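Local coordinates for tailspike protein (Acinetobacter phage vB_ApiP_P1, PDB 6E1R) that probably recognises and cleaves the capsular polysaccharide of its Acinetobacter host, as the receptor-binding, hydrolase-type tailspike of the phage, at residues D31-L36 with N68-Q73; Q44-D49 with V112-L117; L59-N62 with V66-G69. One frame throughout, in Å; residues are numbered along the deposited sequence.

Contact 1 of 3, residues D31-L36 with N68-Q73; sequences DGQVVL and NGWVKQ
W70 of strand 70-72 reaches across and is met by V35 of strand 34-37 and by the carbonyl of Q33 just ahead of it. The CG1 methyl of V35 lies over one face of the indole, 4.0 Å from W70 CE3 and offset toward the rim of the six-membered ring, and the two side chains cross at about a right angle. With chi1 at 71°, V35 CG1 sits between its backbone N and carbonyl carbon, which brings this methyl rather than CG2 onto the ring. At the ring edge, near its plane, the carbonyl O of Q33 comes within 3.2 Å of W70 CZ3. The indole takes its position with CG anti to the carbonyl carbon (chi1 -63°), and its NE1 is hydrogen-bonded to L27 O, which limits rotation of the ring. Y53 adds an edge-to-face contact, and L24 of helix 21-25 touches both V35 and W70. No hydrogen bond joins the segments, because strand 49-53 runs between them and pairs with both. A tryptophan reaching past the middle strand to a valine two strands away is cross-strand packing on one face of a mixed beta-sheet, in the small domain ahead of the beta-helix in this C-terminal portion of the tailspike.

Contact 2 of 3, residues Q44-D49 with V112-L117; sequences QYMGGD and VVDFDL
A Met-aromatic contact joins the loop between strands 34-37 and 49-53, in the small leading domain of this fragment, to the turn that follows strand 111-113 at the start of the parallel beta-helix typical of phage tailspikes. M46, present as selenomethionine, and F115 form it: the selenium lies 5.2 Å from the centroid of the F115 ring, in an oblique position 61° off the ring normal. Its nearest approach to F115 is at CB, 4.0 Å from M46 SE. M46 gets this far because its chain is extended beyond CG, with chi2 at -175°. On the way the M46 and D114 side chains pass alongside each other, pointing opposite ways, so that M46 CB lies 3.7 Å from D114 OD2. That carboxylate oxygen is not left to the apolar chain alone, since it accepts a hydrogen bond from S82 OG, and S82 also touches M46 and F115. The F115 ring has further neighbours: L117 CD2 over one face, 3.5 Å above the plane, and H93 edge-to-face. No hydrogen bond crosses between the segments. At the far end of the selenomethionine, the methyl CE rests 3.7 Å from the carbonyl O of D114.

Contact 3 of 3, residues L59-N62 with V66-G69; sequences LINN and VING
N62 and V66 are joined by two hydrogen bonds, one through the backbone and one through the asparagine side chain. N62 N donates to V66 O at 2.9 Å; the nitrogen lies nearly along the C=O axis, but its N-H is bent away from the oxygen. V66 N donates to N62 OD1 at 3.1 Å in a straighter bond (160° at the hydrogen), tilted from the carbonyl plane of N62. The amide can do this because N62 CG stands between its backbone N and carbonyl carbon, chi1 52°, which turns the side chain back over the turn. N62 OD1 also accepts from V64 N, an Asx turn, and N62 ND2 donates to T65 OG1, so both ends of the amide are engaged and its rotation is fixed. At the other end I60 O receives two weak bonds, from N68 N at 2.7 Å and from G69 N at 3.4 Å. Together these pairings make a tight turn closed by a single antiparallel, non-hydrogen-bonded bridge, N61 to I67, whose second side is the edge strand 66-67 of the mixed sheet. V66 O is shared, for the CA-H of N61 also points at it, 3.3 Å from N61 CA. N61 OD1, which takes a weak bond from G63 N, comes closest to I67 at CA, 3.4 Å away. The N61 and N68 side chains lie at an angle, amide planes 61° apart, with N68 OD1 3.3 Å from N61 CB; N68 ND2 bonds E25 O, and N61 ND2 weakly E25 OE1. Away from these amides, I60 CG2 packs on V66 CB at 4.0 Å.

Overall arrangement
From the N terminus of the fragment, residues 31-36 open contact 1, 44-49 open contact 2, and the chain then runs through strand 49-53 to contact 3, which closes a tight loop of three residues between 59-62 and 66-69. Contact 1 closes with 68-73 directly afterwards, sharing N68 and G69 with contact 3, and its strand 70-72 neighbours strand 66-67 in the mixed sheet. Contact 2 closes last, at 112-117, so it crosses contact 1 and encloses contact 3. A salt bridge between K72 and D49 links contacts 1 and 2, whose centres are about 20 Å apart. Contacts 1 and 3 knit the small domain ahead of the beta-helix; contact 2 ties it to the helix.

Contact 1 of 3, residues D31-L36 with N68-Q73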
loop_
_atom_site.group_PDB
_atom_site.type_symbol
_atom_site.label_atom_id
_atom_site.label_comp_id
_atom_site.label_asym_id
_atom_site.label_seq_id
_atom_site.Cartn_x
_atom_site.Cartn_y
_atom_site.Cartn_z
ATOM N N ASP A 31 -5.231 22.083 58.130
ATOM C CA ASP A 31 -4.742 22.544 56.836
ATOM C C ASP A 31 -3.260 22.237 56.666
ATOM O O ASP A 31 -2.467 22.372 57.600
ATOM C CB ASP A 31 -4.980 24.047 56.677
ATOM C CG ASP A 31 -6.411 24.376 56.310
ATOM O OD1 ASP A 31 -7.043 23.566 55.600
ATOM O OD2 ASP A 31 -6.902 25.447 56.726
ATOM N N GLY A 32 -2.892 21.817 55.455
ATOM C CA GLY A 32 -1.514 21.542 55.122
ATOM C C GLY A 32 -1.001 20.185 55.543
ATOM O O GLY A 32 0.068 19.774 55.072
ATOM N N GLN A 33 -1.719 19.471 56.406
ATOM C CA GLN A 33 -1.242 18.178 56.876
ATOM C C GLN A 33 -1.281 17.158 55.746
ATOM O O GLN A 33 -2.235 17.102 54.967
ATOM C CB GLN A 33 -2.084 17.693 58.055
ATOM C CG GLN A 33 -1.949 18.545 59.304
ATOM C CD GLN A 33 -2.651 17.937 60.502
ATOM O OE1 GLN A 33 -3.692 17.294 60.366
ATOM N NE2 GLN A 33 -2.084 18.137 61.686
ATOM N N VAL A 34 -0.233 16.343 55.666
ATOM C CA VAL A 34 -0.088 15.348 54.615
ATOM C C VAL A 34 -0.070 13.969 55.259
ATOM O O VAL A 34 0.551 13.771 56.309
ATOM C CB VAL A 34 1.183 15.602 53.774
ATOM C CG1 VAL A 34 1.914 14.308 53.455
ATOM C CG2 VAL A 34 0.823 16.349 52.500
ATOM N N VAL A 35 -0.764 13.020 54.630
ATOM C CA VAL A 35 -0.852 11.651 55.113
ATOM C C VAL A 35 -0.504 10.710 53.965
ATOM O O VAL A 35 -0.610 11.062 52.789
ATOM C CB VAL A 35 -2.260 11.339 55.679
ATOM C CG1 VAL A 35 -3.282 11.252 54.554
ATOM C CG2 VAL A 35 -2.258 10.071 56.521
ATOM N N LEU A 36 -0.070 9.506 54.325
ATOM C CA LEU A 36 0.285 8.467 53.366
ATOM C C LEU A 36 -0.757 7.360 53.420
ATOM O O LEU A 36 -0.962 6.745 54.471
ATOM C CB LEU A 36 1.679 7.904 53.652
ATOM C CG LEU A 36 2.062 6.602 52.938
ATOM C CD1 LEU A 36 2.001 6.745 51.427
ATOM C CD2 LEU A 36 3.447 6.144 53.369
ATOM N N ASN A 68 -13.383 13.797 52.225
ATOM C CA ASN A 68 -13.634 14.495 53.490
ATOM C C ASN A 68 -12.495 15.451 53.845
ATOM O O ASN A 68 -11.990 15.472 54.969
ATOM C CB ASN A 68 -13.893 13.502 54.624
ATOM C CG ASN A 68 -15.295 12.923 54.582
ATOM O OD1 ASN A 68 -16.207 13.515 54.004
ATOM N ND2 ASN A 68 -15.476 11.764 55.202
ATOM N N GLY A 69 -12.093 16.254 52.862
ATOM C CA GLY A 69 -11.073 17.261 53.039
ATOM C C GLY A 69 -9.688 16.849 52.589
ATOM O O GLY A 69 -8.834 17.719 52.387
ATOM N N TRP A 70 -9.443 15.552 52.427
ATOM C CA TRP A 70 -8.142 15.056 51.997
ATOM C C TRP A 70 -8.107 15.028 50.475
ATOM O O TRP A 70 -8.830 14.248 49.845
ATOM C CB TRP A 70 -7.873 13.679 52.594
ATOM C CG TRP A 70 -7.817 13.718 54.085
ATOM C CD1 TRP A 70 -8.807 13.366 54.956
ATOM C CD2 TRP A 70 -6.720 14.170 54.884
ATOM N NE1 TRP A 70 -8.385 13.557 56.250
ATOM C CE2 TRP A 70 -7.107 14.050 56.232
ATOM C CE3 TRP A 70 -5.443 14.656 54.590
ATOM C CZ2 TRP A 70 -6.265 14.404 57.282
ATOM C CZ3 TRP A 70 -4.608 15.002 55.633
ATOM C CH2 TRP A 70 -5.022 14.874 56.964
ATOM N N VAL A 71 -7.264 15.870 49.886
ATOM C CA VAL A 71 -7.165 15.982 48.436
ATOM C C VAL A 71 -6.050 15.074 47.938
ATOM O O VAL A 71 -4.947 15.057 48.498
ATOM C CB VAL A 71 -6.929 17.438 48.002
ATOM C CG1 VAL A 71 -7.814 17.778 46.815
ATOM C CG2 VAL A 71 -7.226 18.393 49.143
ATOM N N LYS A 72 -6.346 14.313 46.886
ATOM C CA LYS A 72 -5.363 13.426 46.281
ATOM C C LYS A 72 -4.208 14.235 45.705
ATOM O O LYS A 72 -4.419 15.223 44.995
ATOM C CB LYS A 72 -6.031 12.589 45.189
ATOM C CG LYS A 72 -5.208 11.423 44.681
ATOM C CD LYS A 72 -5.958 10.673 43.590
ATOM C CE LYS A 72 -5.216 9.417 43.163
ATOM N NZ LYS A 72 -4.983 8.497 44.309
ATOM N N GLN A 73 -2.983 13.822 46.024
ATOM C CA GLN A 73 -1.792 14.558 45.615
ATOM C C GLN A 73 -1.171 14.044 44.322
ATOM O O GLN A 73 -0.284 14.712 43.780
ATOM C CB GLN A 73 -0.741 14.523 46.730
ATOM C CG GLN A 73 -1.168 15.235 48.005
ATOM C CD GLN A 73 -1.442 16.710 47.787
ATOM O OE1 GLN A 73 -0.518 17.513 47.655
ATOM N NE2 GLN A 73 -2.719 17.076 47.748
#

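Contact 2 of 3, residues Q44-D49 with V112-L117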
loop_
_atom_site.group_PDB
_atom_site.type_symbol
_atom_site.label_atom_id
_atom_site.label_comp_id
_atom_site.label_asym_id
_atom_site.label_seq_id
_atom_site.Cartn_x
_atom_site.Cartn_y
_atom_site.Cartn_z
ATOM N N GLN A 44 -4.380 -3.899 50.749
ATOM C CA GLN A 44 -3.984 -3.667 49.370
ATOM C C GLN A 44 -2.944 -2.556 49.305
ATOM O O GLN A 44 -2.869 -1.699 50.189
ATOM C CB GLN A 44 -5.192 -3.289 48.506
ATOM C CG GLN A 44 -6.287 -4.342 48.461
ATOM C CD GLN A 44 -5.856 -5.605 47.744
ATOM O OE1 GLN A 44 -4.958 -5.581 46.901
ATOM N NE2 GLN A 44 -6.498 -6.720 48.075
ATOM N N TYR A 45 -2.137 -2.585 48.247
ATOM C CA TYR A 45 -1.142 -1.552 47.997
ATOM C C TYR A 45 -1.491 -0.682 46.798
ATOM O O TYR A 45 -0.763 0.276 46.512
ATOM C CB TYR A 45 0.242 -2.183 47.796
ATOM C CG TYR A 45 0.321 -3.165 46.646
ATOM C CD1 TYR A 45 0.634 -2.739 45.361
ATOM C CD2 TYR A 45 0.083 -4.519 46.845
ATOM C CE1 TYR A 45 0.709 -3.630 44.309
ATOM C CE2 TYR A 45 0.155 -5.419 45.798
ATOM C CZ TYR A 45 0.468 -4.968 44.532
ATOM O OH TYR A 45 0.541 -5.860 43.488
HETATM N N MSE A 46 -2.577 -0.985 46.094
HETATM C CA MSE A 46 -2.959 -0.236 44.903
HETATM C C MSE A 46 -4.022 0.810 45.210
HETATM O O MSE A 46 -4.845 0.633 46.106
HETATM C CB MSE A 46 -3.459 -1.186 43.819
HETATM C CG MSE A 46 -2.396 -2.139 43.317
HETATM SE SE MSE A 46 -3.032 -3.214 41.834
HETATM C CE MSE A 46 -1.365 -4.121 41.382
ATOM N N GLY A 47 -4.003 1.896 44.442
ATOM C CA GLY A 47 -4.824 3.048 44.732
ATOM C C GLY A 47 -4.282 3.939 45.825
ATOM O O GLY A 47 -4.912 4.958 46.141
ATOM N N GLY A 48 -3.136 3.594 46.406
ATOM C CA GLY A 48 -2.570 4.412 47.456
ATOM C C GLY A 48 -1.952 5.684 46.908
ATOM O O GLY A 48 -1.508 5.748 45.761
ATOM N N ASP A 49 -1.914 6.708 47.755
ATOM C CA ASP A 49 -1.429 8.020 47.347
ATOM C C ASP A 49 -1.292 8.886 48.591
ATOM O O ASP A 49 -1.780 8.540 49.670
ATOM C CB ASP A 49 -2.370 8.667 46.329
ATOM C CG ASP A 49 -1.687 9.717 45.486
ATOM O OD1 ASP A 49 -0.528 10.072 45.787
ATOM O OD2 ASP A 49 -2.309 10.181 44.511
ATOM N N VAL A 112 -5.559 4.500 33.807
ATOM C CA VAL A 112 -4.682 3.336 33.787
ATOM C C VAL A 112 -5.339 2.224 34.590
ATOM O O VAL A 112 -5.739 2.435 35.741
ATOM C CB VAL A 112 -3.288 3.664 34.354
ATOM C CG1 VAL A 112 -2.457 2.398 34.488
ATOM C CG2 VAL A 112 -2.583 4.682 33.472
ATOM N N VAL A 113 -5.439 1.045 33.988
ATOM C CA VAL A 113 -5.969 -0.139 34.651
ATOM C C VAL A 113 -4.774 -0.924 35.175
ATOM O O VAL A 113 -3.987 -1.472 34.397
ATOM C CB VAL A 113 -6.827 -0.986 33.703
ATOM C CG1 VAL A 113 -7.560 -2.071 34.476
ATOM C CG2 VAL A 113 -7.809 -0.106 32.950
ATOM N N ASP A 114 -4.636 -0.980 36.498
ATOM C CA ASP A 114 -3.460 -1.560 37.131
ATOM C C ASP A 114 -3.665 -2.996 37.597
ATOM O O ASP A 114 -2.689 -3.645 37.989
ATOM C CB ASP A 114 -3.011 -0.681 38.305
ATOM C CG ASP A 114 -4.163 -0.250 39.186
ATOM O OD1 ASP A 114 -5.316 -0.259 38.704
ATOM O OD2 ASP A 114 -3.913 0.115 40.355
ATOM N N PHE A 115 -4.895 -3.505 37.572
ATOM C CA PHE A 115 -5.136 -4.922 37.803
ATOM C C PHE A 115 -6.361 -5.339 37.003
ATOM O O PHE A 115 -7.183 -4.506 36.611
ATOM C CB PHE A 115 -5.309 -5.242 39.296
ATOM C CG PHE A 115 -6.624 -4.796 39.872
ATOM C CD1 PHE A 115 -6.799 -3.495 40.312
ATOM C CD2 PHE A 115 -7.678 -5.686 39.996
ATOM C CE1 PHE A 115 -8.004 -3.086 40.851
ATOM C CE2 PHE A 115 -8.886 -5.284 40.532
ATOM C CZ PHE A 115 -9.049 -3.982 40.962
ATOM N N ASP A 116 -6.478 -6.644 36.765
ATOM C CA ASP A 116 -7.539 -7.152 35.905
ATOM C C ASP A 116 -8.898 -6.933 36.556
ATOM O O ASP A 116 -9.112 -7.302 37.716
ATOM C CB ASP A 116 -7.322 -8.635 35.604
ATOM C CG ASP A 116 -6.046 -8.890 34.821
ATOM O OD1 ASP A 116 -5.573 -7.961 34.131
ATOM O OD2 ASP A 116 -5.518 -10.020 34.892
ATOM N N LEU A 117 -9.817 -6.341 35.803
ATOM C CA LEU A 117 -11.141 -6.010 36.302
ATOM C C LEU A 117 -12.164 -7.045 35.853
ATOM O O LEU A 117 -12.017 -7.687 34.809
ATOM C CB LEU A 117 -11.565 -4.621 35.823
ATOM C CG LEU A 117 -10.648 -3.464 36.226
ATOM C CD1 LEU A 117 -11.222 -2.136 35.765
ATOM C CD2 LEU A 117 -10.420 -3.462 37.727
#

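Contact 3 of 3, residues L59-N62 with V66-G69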
loop_
_atom_site.group_PDB
_atom_site.type_symbol
_atom_site.label_atom_id
_atom_site.label_comp_id
_atom_site.label_asym_id
_atom_site.label_seq_id
_atom_site.Cartn_x
_atom_site.Cartn_y
_atom_site.Cartn_z
ATOM N N LEU A 59 -16.073 18.878 53.988
ATOM C CA LEU A 59 -17.297 18.112 53.817
ATOM C C LEU A 59 -17.424 17.496 52.427
ATOM O O LEU A 59 -18.419 16.816 52.154
ATOM C CB LEU A 59 -18.507 19.002 54.109
ATOM C CG LEU A 59 -18.635 19.464 55.563
ATOM C CD1 LEU A 59 -19.893 20.300 55.770
ATOM C CD2 LEU A 59 -18.603 18.280 56.517
ATOM N N ILE A 60 -16.445 17.711 51.551
ATOM C CA ILE A 60 -16.465 17.172 50.195
ATOM C C ILE A 60 -15.820 15.793 50.198
ATOM O O ILE A 60 -14.723 15.612 50.740
ATOM C CB ILE A 60 -15.741 18.116 49.220
ATOM C CG1 ILE A 60 -16.512 19.429 49.099
ATOM C CG2 ILE A 60 -15.574 17.460 47.857
ATOM C CD1 ILE A 60 -17.926 19.242 48.621
ATOM N N ASN A 61 -16.492 14.820 49.577
ATOM C CA ASN A 61 -15.986 13.446 49.531
ATOM C C ASN A 61 -16.560 12.788 48.274
ATOM O O ASN A 61 -17.624 12.168 48.313
ATOM C CB ASN A 61 -16.356 12.683 50.795
ATOM C CG ASN A 61 -15.930 11.225 50.747
ATOM O OD1 ASN A 61 -15.084 10.836 49.942
ATOM N ND2 ASN A 61 -16.506 10.415 51.627
ATOM N N ASN A 62 -15.839 12.939 47.161
ATOM C CA ASN A 62 -16.229 12.322 45.899
ATOM C C ASN A 62 -15.696 10.906 45.734
ATOM O O ASN A 62 -16.091 10.219 44.785
ATOM C CB ASN A 62 -15.765 13.187 44.717
ATOM C CG ASN A 62 -14.287 13.538 44.786
ATOM O OD1 ASN A 62 -13.456 12.723 45.185
ATOM N ND2 ASN A 62 -13.956 14.761 44.389
ATOM N N VAL A 66 -10.966 14.067 46.339
ATOM C CA VAL A 66 -11.164 14.666 47.655
ATOM C C VAL A 66 -12.004 13.715 48.496
ATOM O O VAL A 66 -13.082 13.288 48.069
ATOM C CB VAL A 66 -11.834 16.050 47.566
ATOM C CG1 VAL A 66 -11.233 16.996 48.593
ATOM C CG2 VAL A 66 -11.688 16.625 46.168
ATOM N N ILE A 67 -11.507 13.388 49.689
ATOM C CA ILE A 67 -12.169 12.451 50.597
ATOM C C ILE A 67 -12.254 13.137 51.960
ATOM O O ILE A 67 -11.316 13.077 52.762
ATOM C CB ILE A 67 -11.439 11.108 50.692
ATOM C CG1 ILE A 67 -11.417 10.423 49.322
ATOM C CG2 ILE A 67 -12.111 10.202 51.710
ATOM C CD1 ILE A 67 -10.595 9.156 49.282
ATOM N N ASN A 68 -13.383 13.797 52.225
ATOM C CA ASN A 68 -13.634 14.495 53.490
ATOM C C ASN A 68 -12.495 15.451 53.845
ATOM O O ASN A 68 -11.990 15.472 54.969
ATOM C CB ASN A 68 -13.893 13.502 54.624
ATOM C CG ASN A 68 -15.295 12.923 54.582
ATOM O OD1 ASN A 68 -16.207 13.515 54.004
ATOM N ND2 ASN A 68 -15.476 11.764 55.202
ATOM N N GLY A 69 -12.093 16.254 52.862
ATOM C CA GLY A 69 -11.073 17.261 53.039
ATOM C C GLY A 69 -9.688 16.849 52.589
ATOM O O GLY A 69 -8.834 17.719 52.387
#